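Local structure of extracellular solute-binding protein family 1 (Arthrobacter chlorophenolicus, 4R2F) at residues 102-106 with 387-392; 150-156 with 307-313. The protein binds the disaccharide laminaribiose, probably as the extracellular solute-binding component of a bacterial sugar transporter. One frame throughout, in Å; residues are numbered along the deposited sequence.

Contact 1 and contact 2 have their centres about 14 Å apart, and contact 2 is nested along the chain inside the loop that contact 1 closes: 102-106, then 150-156, 307-313 and finally 387-392. Contact 2 pairs strands 145-161 and 306-316 in the large mixed sheet, about 6 Å from the centre of the chain. Contact 1 joins helix 103-109 to helix 389-396. The two touch directly: the F102 ring packs on P310 and lies near F309, and L387 also meets P310. G101 N, just before 102-106, and D395 OD1, on helix 389-396, bond the sugar, so contact 1 lies beside the same pocket that contact 2 lines.

Contact 1: residues 102-106 with 387-392; sequences FQAFQ and LSANLA
The F102 ring carries L391 over one face: L391 CB stands 3.9 Å from the ring centroid, 25° off the normal, a CH-pi contact offset toward the rim. L387 CD2 approaches F102 CE1 obliquely at 4.0 Å, the two side chains crossing at about a right angle. The F105 ring turns one face to the backbone around S388 N, which sits over its centre, while F102 O lies in plane at its edge. L387 CB touches the far end of this ring, 3.6 Å from F105 CZ. Both phenylalanines hold CG anti to the carbonyl carbon (chi1 -43° in F102, -66° in F105), which lays the F102 ring against L391 and the F105 ring against L387 and S388. Small residues let the backbones come close: A392 CB lies 3.5 Å from F102 O and 3.7 Å from Q106 CB. A serine replacing F102 would probably leave L391 CB without its aromatic face and open a gap beside L387. No hydrogen bond crosses; this is apolar packing between the N-terminal ends of helices 103-109 and 389-396 at the glycan pocket, with the F102 side chain about 5 Å from a bound glucose and G101 N and D395 OD1 bonding the sugar.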
loop_
_atom_site.group_PDB
_atom_site.type_symbol
_atom_site.label_atom_id
_atom_site.label_comp_id
_atom_site.label_asym_id
_atom_site.label_seq_id
_atom_site.Cartn_x
_atom_site.Cartn_y
_atom_site.Cartn_z
ATOM N N PHE A 102 -5.235 0.011 7.672
ATOM C CA PHE A 102 -6.447 0.320 8.470
ATOM C C PHE A 102 -6.703 -0.593 9.635
ATOM O O PHE A 102 -7.666 -0.418 10.324
ATOM C CB PHE A 102 -7.665 0.324 7.537
ATOM C CG PHE A 102 -7.390 1.024 6.233
ATOM C CD1 PHE A 102 -7.257 2.398 6.199
ATOM C CD2 PHE A 102 -7.148 0.298 5.083
ATOM C CE1 PHE A 102 -6.961 3.046 5.024
ATOM C CE2 PHE A 102 -6.856 0.936 3.901
ATOM C CZ PHE A 102 -6.763 2.311 3.879
ATOM N N GLN A 103 -5.812 -1.547 9.833
ATOM C CA GLN A 103 -5.822 -2.496 10.933
ATOM C C GLN A 103 -6.060 -1.863 12.335
ATOM O O GLN A 103 -6.819 -2.372 13.150
ATOM C CB GLN A 103 -4.456 -3.192 10.839
ATOM C CG GLN A 103 -4.022 -4.100 11.935
ATOM C CD GLN A 103 -2.764 -4.855 11.515
ATOM O OE1 GLN A 103 -2.692 -5.376 10.403
ATOM N NE2 GLN A 103 -1.792 -4.921 12.399
ATOM N N ALA A 104 -5.420 -0.736 12.598
ATOM C CA ALA A 104 -5.588 -0.054 13.870
ATOM C C ALA A 104 -7.073 0.298 14.153
ATOM O O ALA A 104 -7.498 0.302 15.304
ATOM C CB ALA A 104 -4.734 1.189 13.885
ATOM N N PHE A 105 -7.862 0.599 13.121
ATOM C CA PHE A 105 -9.273 0.918 13.340
ATOM C C PHE A 105 -10.104 -0.319 13.761
ATOM O O PHE A 105 -11.023 -0.185 14.542
ATOM C CB PHE A 105 -9.906 1.598 12.123
ATOM C CG PHE A 105 -9.339 2.961 11.830
ATOM C CD1 PHE A 105 -9.843 4.080 12.462
ATOM C CD2 PHE A 105 -8.260 3.117 10.954
ATOM C CE1 PHE A 105 -9.302 5.326 12.205
ATOM C CE2 PHE A 105 -7.729 4.357 10.682
ATOM C CZ PHE A 105 -8.247 5.463 11.309
ATOM N N GLN A 106 -9.779 -1.491 13.218
ATOM C CA GLN A 106 -10.439 -2.728 13.587
ATOM C C GLN A 106 -10.134 -3.011 15.032
ATOM O O GLN A 106 -11.033 -3.314 15.814
ATOM C CB GLN A 106 -9.960 -3.905 12.744
ATOM C CG GLN A 106 -10.751 -5.180 12.974
ATOM C CD GLN A 106 -12.260 -4.948 12.913
ATOM O OE1 GLN A 106 -13.010 -5.382 13.792
ATOM N NE2 GLN A 106 -12.709 -4.255 11.874
ATOM N N LEU A 387 -11.472 7.599 7.455
ATOM C CA LEU A 387 -11.072 6.196 7.632
ATOM C C LEU A 387 -11.935 5.520 8.685
ATOM O O LEU A 387 -12.503 6.204 9.530
ATOM C CB LEU A 387 -9.603 6.146 8.069
ATOM C CG LEU A 387 -8.626 6.860 7.139
ATOM C CD1 LEU A 387 -7.177 6.587 7.543
ATOM C CD2 LEU A 387 -8.895 6.497 5.692
ATOM N N SER A 388 -11.999 4.183 8.666
ATOM C CA SER A 388 -12.842 3.413 9.604
ATOM C C SER A 388 -12.491 1.932 9.591
ATOM O O SER A 388 -11.748 1.478 8.723
ATOM C CB SER A 388 -14.327 3.568 9.264
ATOM O OG SER A 388 -14.613 2.934 8.035
ATOM N N ALA A 389 -13.038 1.179 10.540
ATOM C CA ALA A 389 -12.751 -0.252 10.673
ATOM C C ALA A 389 -13.200 -1.031 9.456
ATOM O O ALA A 389 -12.591 -2.034 9.102
ATOM C CB ALA A 389 -13.405 -0.818 11.918
ATOM N N ASN A 390 -14.258 -0.576 8.798
ATOM C CA ASN A 390 -14.691 -1.273 7.592
ATOM C C ASN A 390 -13.598 -1.346 6.529
ATOM O O ASN A 390 -13.589 -2.263 5.720
ATOM C CB ASN A 390 -15.922 -0.629 6.997
ATOM C CG ASN A 390 -17.209 -1.089 7.674
ATOM O OD1 ASN A 390 -17.268 -2.114 8.392
ATOM N ND2 ASN A 390 -18.249 -0.336 7.433
ATOM N N LEU A 391 -12.687 -0.381 6.524
ATOM C CA LEU A 391 -11.574 -0.408 5.576
ATOM C C LEU A 391 -10.636 -1.547 5.903
ATOM O O LEU A 391 -10.057 -2.153 4.995
ATOM C CB LEU A 391 -10.833 0.906 5.554
ATOM C CG LEU A 391 -11.660 2.088 5.076
ATOM C CD1 LEU A 391 -10.798 3.346 5.081
ATOM C CD2 LEU A 391 -12.208 1.838 3.693
ATOM N N ALA A 392 -10.514 -1.859 7.188
ATOM C CA ALA A 392 -9.720 -2.988 7.618
ATOM C C ALA A 392 -10.259 -4.297 7.013
ATOM O O ALA A 392 -9.482 -5.134 6.525
ATOM C CB ALA A 392 -9.683 -3.074 9.126
#

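Contact 2: residues 150-156 with 307-313; sequences PWQLDIR and LIFPNNI. With BGC (beta-D-glucopyranose), chain B; BGC (beta-D-glucopyranose), chain C.
N311 and D154 reach from neighbouring antiparallel strands to the same glucose. The N311 amide is used at both ends: ND2 donates to Q152 OE1 (2.9 Å, 174°) and to O2 of the chain B glucose, while OD1 accepts from its O3 at 2.7 Å. The bond to Q152 OE1 lies in the N311 amide plane but meets the Q152 carbonyl from above, the two amides being perpendicular. D154 OD2 accepts from O2 of both glucose units, each at 2.6 Å. R156 grips the same carboxylate end-on from above its plane, NH1 to OD1 and NH2 to OD2, both 2.8 Å. With CG anti to the backbone N (chi1 -176°), D154 can serve arginine and sugar together, and the salt bridge probably stabilises its negative charge and fixes its rotation. R156 NE donates to H207 ND1. C2 of the chain B glucose lies 3.8 Å above the plane of the F309 ring, offset toward its rim.

Along the backbone, D154 N donates to F309 O and F309 N to D154 O; W151 N donates to N311 O. P310 centres an inverse gamma turn, and N311 N has two weak acceptors, F309 O and Q152 O. R156 N to L307 O is also weak. W151 NE1 donates to a water that lies 2.8 Å from N312 O; another water links R156 O to L307 N. On the opposite face of the strand pair, I308 CD1 packs on L153 and I155. D154, R156, F309 and N311 belong to the glycan pocket, and their long strands are consistent with hinge strands passing between the two lobes of a solute-binding protein, laminaribiose lying in the cleft.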
loop_
_atom_site.group_PDB
_atom_site.type_symbol
_atom_site.label_atom_id
_atom_site.label_comp_id
_atom_site.label_asym_id
_atom_site.label_seq_id
_atom_site.Cartn_x
_atom_site.Cartn_y
_atom_site.Cartn_z
ATOM N N PRO A 150 1.047 8.040 11.987
ATOM C CA PRO A 150 1.540 7.732 10.641
ATOM C C PRO A 150 3.034 7.542 10.571
ATOM O O PRO A 150 3.755 8.204 11.299
ATOM C CB PRO A 150 1.156 8.980 9.830
ATOM C CG PRO A 150 1.105 10.080 10.851
ATOM C CD PRO A 150 0.528 9.421 12.067
ATOM N N TRP A 151 3.512 6.666 9.688
ATOM C CA TRP A 151 4.972 6.528 9.507
ATOM C C TRP A 151 5.438 6.543 8.063
ATOM O O TRP A 151 6.594 6.833 7.782
ATOM C CB TRP A 151 5.533 5.313 10.286
ATOM C CG TRP A 151 5.371 3.955 9.657
ATOM C CD1 TRP A 151 4.224 3.201 9.598
ATOM C CD2 TRP A 151 6.385 3.179 9.010
ATOM N NE1 TRP A 151 4.462 2.026 8.931
ATOM C CE2 TRP A 151 5.782 1.974 8.578
ATOM C CE3 TRP A 151 7.751 3.370 8.771
ATOM C CZ2 TRP A 151 6.501 0.972 7.919
ATOM C CZ3 TRP A 151 8.448 2.394 8.106
ATOM C CH2 TRP A 151 7.823 1.195 7.694
ATOM N N GLN A 152 4.544 6.224 7.137
ATOM C CA GLN A 152 4.853 6.321 5.732
ATOM C C GLN A 152 3.579 6.287 4.919
ATOM O O GLN A 152 2.504 5.932 5.432
ATOM C CB GLN A 152 5.832 5.216 5.263
ATOM C CG GLN A 152 5.535 3.793 5.725
ATOM C CD GLN A 152 4.863 2.908 4.683
ATOM O OE1 GLN A 152 3.993 3.346 3.923
ATOM N NE2 GLN A 152 5.249 1.649 4.660
ATOM N N LEU A 153 3.729 6.699 3.656
ATOM C CA LEU A 153 2.668 6.748 2.704
ATOM C C LEU A 153 3.016 5.866 1.536
ATOM O O LEU A 153 3.930 6.154 0.771
ATOM C CB LEU A 153 2.424 8.172 2.233
ATOM C CG LEU A 153 1.946 9.174 3.286
ATOM C CD1 LEU A 153 2.192 10.603 2.806
ATOM C CD2 LEU A 153 0.489 8.927 3.600
ATOM N N ASP A 154 2.267 4.787 1.380
ATOM C CA ASP A 154 2.613 3.787 0.374
ATOM C C ASP A 154 1.739 4.071 -0.824
ATOM O O ASP A 154 0.561 3.742 -0.838
ATOM C CB ASP A 154 2.392 2.388 0.935
ATOM C CG ASP A 154 2.813 1.272 -0.025
ATOM O OD1 ASP A 154 3.528 1.524 -1.015
ATOM O OD2 ASP A 154 2.389 0.128 0.218
ATOM N N ILE A 155 2.345 4.692 -1.818
ATOM C CA ILE A 155 1.693 5.147 -3.032
ATOM C C ILE A 155 1.971 4.172 -4.191
ATOM O O ILE A 155 2.926 3.404 -4.129
ATOM C CB ILE A 155 2.195 6.580 -3.382
ATOM C CG1 ILE A 155 1.238 7.292 -4.347
ATOM C CG2 ILE A 155 3.610 6.561 -3.922
ATOM C CD1 ILE A 155 1.354 8.798 -4.308
ATOM N N ARG A 156 1.132 4.219 -5.221
ATOM C CA ARG A 156 1.092 3.229 -6.307
ATOM C C ARG A 156 1.393 3.860 -7.669
ATOM O O ARG A 156 0.485 4.151 -8.449
ATOM C CB ARG A 156 -0.277 2.534 -6.336
ATOM C CG ARG A 156 -0.496 1.606 -5.147
ATOM C CD ARG A 156 0.211 0.268 -5.353
ATOM N NE ARG A 156 0.282 -0.496 -4.112
ATOM C CZ ARG A 156 1.121 -0.254 -3.116
ATOM N NH1 ARG A 156 2.059 0.673 -3.231
ATOM N NH2 ARG A 156 1.078 -1.003 -2.026
ATOM N N LEU A 307 -3.592 5.722 -6.073
ATOM C CA LEU A 307 -3.961 4.992 -4.858
ATOM C C LEU A 307 -2.850 5.173 -3.826
ATOM O O LEU A 307 -1.673 5.036 -4.156
ATOM C CB LEU A 307 -4.139 3.527 -5.171
ATOM C CG LEU A 307 -4.395 2.599 -3.992
ATOM C CD1 LEU A 307 -5.681 3.023 -3.280
ATOM C CD2 LEU A 307 -4.512 1.175 -4.479
ATOM N N ILE A 308 -3.234 5.493 -2.591
ATOM C CA ILE A 308 -2.298 5.673 -1.484
ATOM C C ILE A 308 -2.817 5.020 -0.192
ATOM O O ILE A 308 -4.029 4.982 0.050
ATOM C CB ILE A 308 -1.992 7.174 -1.285
ATOM C CG1 ILE A 308 -0.652 7.384 -0.573
ATOM C CG2 ILE A 308 -3.123 7.894 -0.541
ATOM C CD1 ILE A 308 -0.195 8.840 -0.656
ATOM N N PHE A 309 -1.873 4.487 0.602
ATOM C CA PHE A 309 -2.124 3.845 1.899
ATOM C C PHE A 309 -1.435 4.672 2.991
ATOM O O PHE A 309 -0.223 4.874 2.952
ATOM C CB PHE A 309 -1.613 2.403 1.945
ATOM C CG PHE A 309 -2.303 1.514 0.973
ATOM C CD1 PHE A 309 -1.866 1.454 -0.340
ATOM C CD2 PHE A 309 -3.417 0.779 1.349
ATOM C CE1 PHE A 309 -2.520 0.658 -1.281
ATOM C CE2 PHE A 309 -4.076 -0.030 0.421
ATOM C CZ PHE A 309 -3.627 -0.071 -0.896
ATOM N N PRO A 310 -2.217 5.155 3.965
ATOM C CA PRO A 310 -1.690 5.902 5.091
ATOM C C PRO A 310 -1.190 4.985 6.187
ATOM O O PRO A 310 -1.862 4.790 7.201
ATOM C CB PRO A 310 -2.915 6.678 5.569
ATOM C CG PRO A 310 -4.050 5.767 5.305
ATOM C CD PRO A 310 -3.685 5.004 4.050
ATOM N N ASN A 311 -0.016 4.404 5.994
ATOM C CA ASN A 311 0.469 3.427 6.956
ATOM C C ASN A 311 0.909 4.034 8.266
ATOM O O ASN A 311 1.359 5.184 8.330
ATOM C CB ASN A 311 1.587 2.590 6.349
ATOM C CG ASN A 311 1.064 1.650 5.285
ATOM O OD1 ASN A 311 0.063 0.968 5.496
ATOM N ND2 ASN A 311 1.720 1.623 4.134
ATOM N N ASN A 312 0.790 3.235 9.309
ATOM C CA ASN A 312 0.844 3.752 10.670
ATOM C C ASN A 312 1.375 2.715 11.658
ATOM O O ASN A 312 1.385 1.514 11.385
ATOM C CB ASN A 312 -0.567 4.208 11.090
ATOM C CG ASN A 312 -1.634 3.152 10.837
ATOM O OD1 ASN A 312 -2.287 3.114 9.752
ATOM N ND2 ASN A 312 -1.810 2.271 11.795
ATOM N N ILE A 313 1.886 3.224 12.777
ATOM C CA ILE A 313 2.377 2.419 13.862
ATOM C C ILE A 313 1.362 2.475 14.957
ATOM O O ILE A 313 0.912 3.563 15.355
ATOM C CB ILE A 313 3.728 2.934 14.428
ATOM C CG1 ILE A 313 4.761 3.021 13.311
ATOM C CG2 ILE A 313 4.262 2.029 15.537
ATOM C CD1 ILE A 313 6.131 3.466 13.779
HETATM C C2 BGC B . -0.161 -1.407 2.087
HETATM C C3 BGC B . -0.990 -1.537 3.365
HETATM C C4 BGC B . -2.108 -2.549 3.156
HETATM C C5 BGC B . -1.530 -3.875 2.679
HETATM C C6 BGC B . -2.629 -4.890 2.335
HETATM C C1 BGC B . 0.399 -2.791 1.808
HETATM O O2 BGC B . 0.885 -0.456 2.248
HETATM O O3 BGC B . -1.539 -0.273 3.735
HETATM O O4 BGC B . -2.768 -2.797 4.391
HETATM O O5 BGC B . -0.701 -3.671 1.529
HETATM O O6 BGC B . -3.458 -4.450 1.237
HETATM C C2 BGC C . 3.482 -3.127 -0.096
HETATM C C3 BGC C . 2.275 -3.719 0.648
HETATM C C4 BGC C . 1.883 -5.049 -0.010
HETATM C C5 BGC C . 3.117 -5.984 -0.111
HETATM C C6 BGC C . 2.789 -7.365 -0.692
HETATM C C1 BGC C . 4.604 -4.175 -0.202
HETATM O O1 BGC C . 5.700 -3.675 -0.968
HETATM O O2 BGC C . 3.931 -1.943 0.587
HETATM O O3 BGC C . 1.218 -2.722 0.663
HETATM O O4 BGC C . 0.857 -5.756 0.697
HETATM O O5 BGC C . 4.079 -5.329 -0.892
HETATM O O6 BGC C . 2.141 -7.217 -1.957
HETATM O O HOH W 1 2.192 0.103 9.100
HETATM O O HOH W 2 -2.112 4.801 -8.380
#